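PDB 4JA0: phosphoribosylaminoimidazole carboxylase from Bombyx mori, which is a bifunctional enzyme of purine biosynthesis, probably pairing an AIR carboxylase activity with a SAICAR synthetase activity in one chain. Local coordinates for residues R217-P220 / L226-D229. Sequence-based numbering, arbitrary orientation.
Sequences RLWP and LMVD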
loop_
_atom_site.group_PDB
_atom_site.type_symbol
_atom_site.label_atom_id
_atom_site.label_comp_id
_atom_site.label_asym_id
_atom_site.label_seq_id
_atom_site.Cartn_x
_atom_site.Cartn_y
_atom_site.Cartn_z
ATOM N N ARG A 217 -35.466 21.678 41.293
ATOM C CA ARG A 217 -34.957 21.589 42.646
ATOM C C ARG A 217 -33.509 22.084 42.630
ATOM O O ARG A 217 -32.648 21.497 41.977
ATOM C CB ARG A 217 -35.073 20.147 43.119
ATOM C CG ARG A 217 -34.932 19.939 44.600
ATOM C CD ARG A 217 -35.486 18.579 44.972
ATOM N NE ARG A 217 -36.919 18.615 45.257
ATOM C CZ ARG A 217 -37.766 17.605 45.041
ATOM N NH1 ARG A 217 -37.350 16.465 44.498
ATOM N NH2 ARG A 217 -39.051 17.742 45.350
ATOM N N LEU A 218 -33.245 23.195 43.311
ATOM C CA LEU A 218 -31.941 23.841 43.222
ATOM C C LEU A 218 -31.194 23.857 44.532
ATOM O O LEU A 218 -31.699 24.386 45.514
ATOM C CB LEU A 218 -32.113 25.295 42.767
ATOM C CG LEU A 218 -31.526 25.678 41.412
ATOM C CD1 LEU A 218 -31.661 27.163 41.168
ATOM C CD2 LEU A 218 -30.075 25.289 41.394
ATOM N N TRP A 219 -29.971 23.335 44.553
ATOM C CA TRP A 219 -29.161 23.455 45.765
ATOM C C TRP A 219 -27.878 24.271 45.549
ATOM O O TRP A 219 -26.998 23.881 44.787
ATOM C CB TRP A 219 -28.787 22.067 46.292
ATOM C CG TRP A 219 -29.963 21.203 46.657
ATOM C CD1 TRP A 219 -31.280 21.571 46.696
ATOM C CD2 TRP A 219 -29.921 19.825 47.045
ATOM N NE1 TRP A 219 -32.058 20.505 47.077
ATOM C CE2 TRP A 219 -31.249 19.420 47.300
ATOM C CE3 TRP A 219 -28.888 18.891 47.198
ATOM C CZ2 TRP A 219 -31.573 18.116 47.689
ATOM C CZ3 TRP A 219 -29.205 17.608 47.597
ATOM C CH2 TRP A 219 -30.537 17.230 47.841
ATOM N N PRO A 220 -27.751 25.396 46.265
ATOM C CA PRO A 220 -26.474 26.114 46.253
ATOM C C PRO A 220 -25.428 25.322 47.006
ATOM O O PRO A 220 -25.737 24.756 48.065
ATOM C CB PRO A 220 -26.791 27.410 47.003
ATOM C CG PRO A 220 -28.259 27.615 46.778
ATOM C CD PRO A 220 -28.849 26.224 46.793
ATOM N N LEU A 226 -29.606 24.595 51.822
ATOM C CA LEU A 226 -29.697 25.933 51.240
ATOM C C LEU A 226 -30.672 26.014 50.055
ATOM O O LEU A 226 -30.655 27.012 49.321
ATOM C CB LEU A 226 -28.316 26.416 50.789
ATOM C CG LEU A 226 -27.281 26.616 51.898
ATOM C CD1 LEU A 226 -25.888 26.882 51.336
ATOM C CD2 LEU A 226 -27.723 27.744 52.791
ATOM N N MET A 227 -31.515 24.984 49.885
ATOM C CA MET A 227 -32.451 24.905 48.745
ATOM C C MET A 227 -33.214 26.207 48.477
ATOM O O MET A 227 -33.591 26.922 49.400
ATOM C CB MET A 227 -33.432 23.739 48.918
ATOM C CG MET A 227 -34.323 23.784 50.158
ATOM S SD MET A 227 -35.525 22.410 50.276
ATOM C CE MET A 227 -34.533 20.970 49.868
ATOM N N VAL A 228 -33.439 26.507 47.206
ATOM C CA VAL A 228 -34.001 27.798 46.813
ATOM C C VAL A 228 -35.242 27.608 45.958
ATOM O O VAL A 228 -35.804 28.568 45.420
ATOM C CB VAL A 228 -32.970 28.647 46.021
ATOM C CG1 VAL A 228 -33.279 30.117 46.154
ATOM C CG2 VAL A 228 -31.597 28.407 46.542
ATOM N N ASP A 229 -35.648 26.355 45.800
ATOM C CA ASP A 229 -36.779 26.035 44.931
ATOM C C ASP A 229 -38.100 25.980 45.702
ATOM O O ASP A 229 -38.170 26.303 46.888
ATOM C CB ASP A 229 -36.540 24.693 44.241
ATOM C CG ASP A 229 -36.218 23.597 45.225
ATOM O OD1 ASP A 229 -35.246 23.758 46.002
ATOM O OD2 ASP A 229 -36.944 22.577 45.229
#
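Asp229 faces the edge of the 217-220 strand, its carboxylate lying beside the backbone where Arg217 passes into Leu218. CB of Asp229 lies 3.7 Å from N of Leu218. A chi1 of 53° sets CG between the residue's own backbone N and carbonyl carbon and brings it within 3.5 Å of the CA of Arg217. The two carboxylate oxygens part company: OD1 accepts a weak hydrogen bond from Leu218 N (3.4 Å), whereas OD2 lies against CG of Arg217 and makes a long salt bridge to its NE at 4.0 Å. Guanidinium and carboxylate planes are turned 70° apart, and the firmer polar partners of the arginine are Gln231, at NH2, and Asp192, at NH1. OD2 also takes a weak hydrogen bond from the backbone N of Gln231, weakly capping that N where helix 231-235 begins.

Further along, the two segments run roughly antiparallel, and one backbone bond ties them: Val228 N donates to Leu218 O at 3.2 Å, in the carbonyl plane, with a CA-H...O contact from Met227 alongside. Met227 lies side by side with the Trp219 indole, CB near CD1 and CE 3.8 Å from NE1. Pro220 sets CG against CG2 of Val228 and CD against the carbonyl oxygen of Leu226.

Within the SAICAR synthetase region, the loop thus flanks strand 216-220, whose backbone also bonds to strand 188-200 of the antiparallel sheet, while Leu218 and Val228 pack on helix 241-257 and Met227 touches helix 231-235.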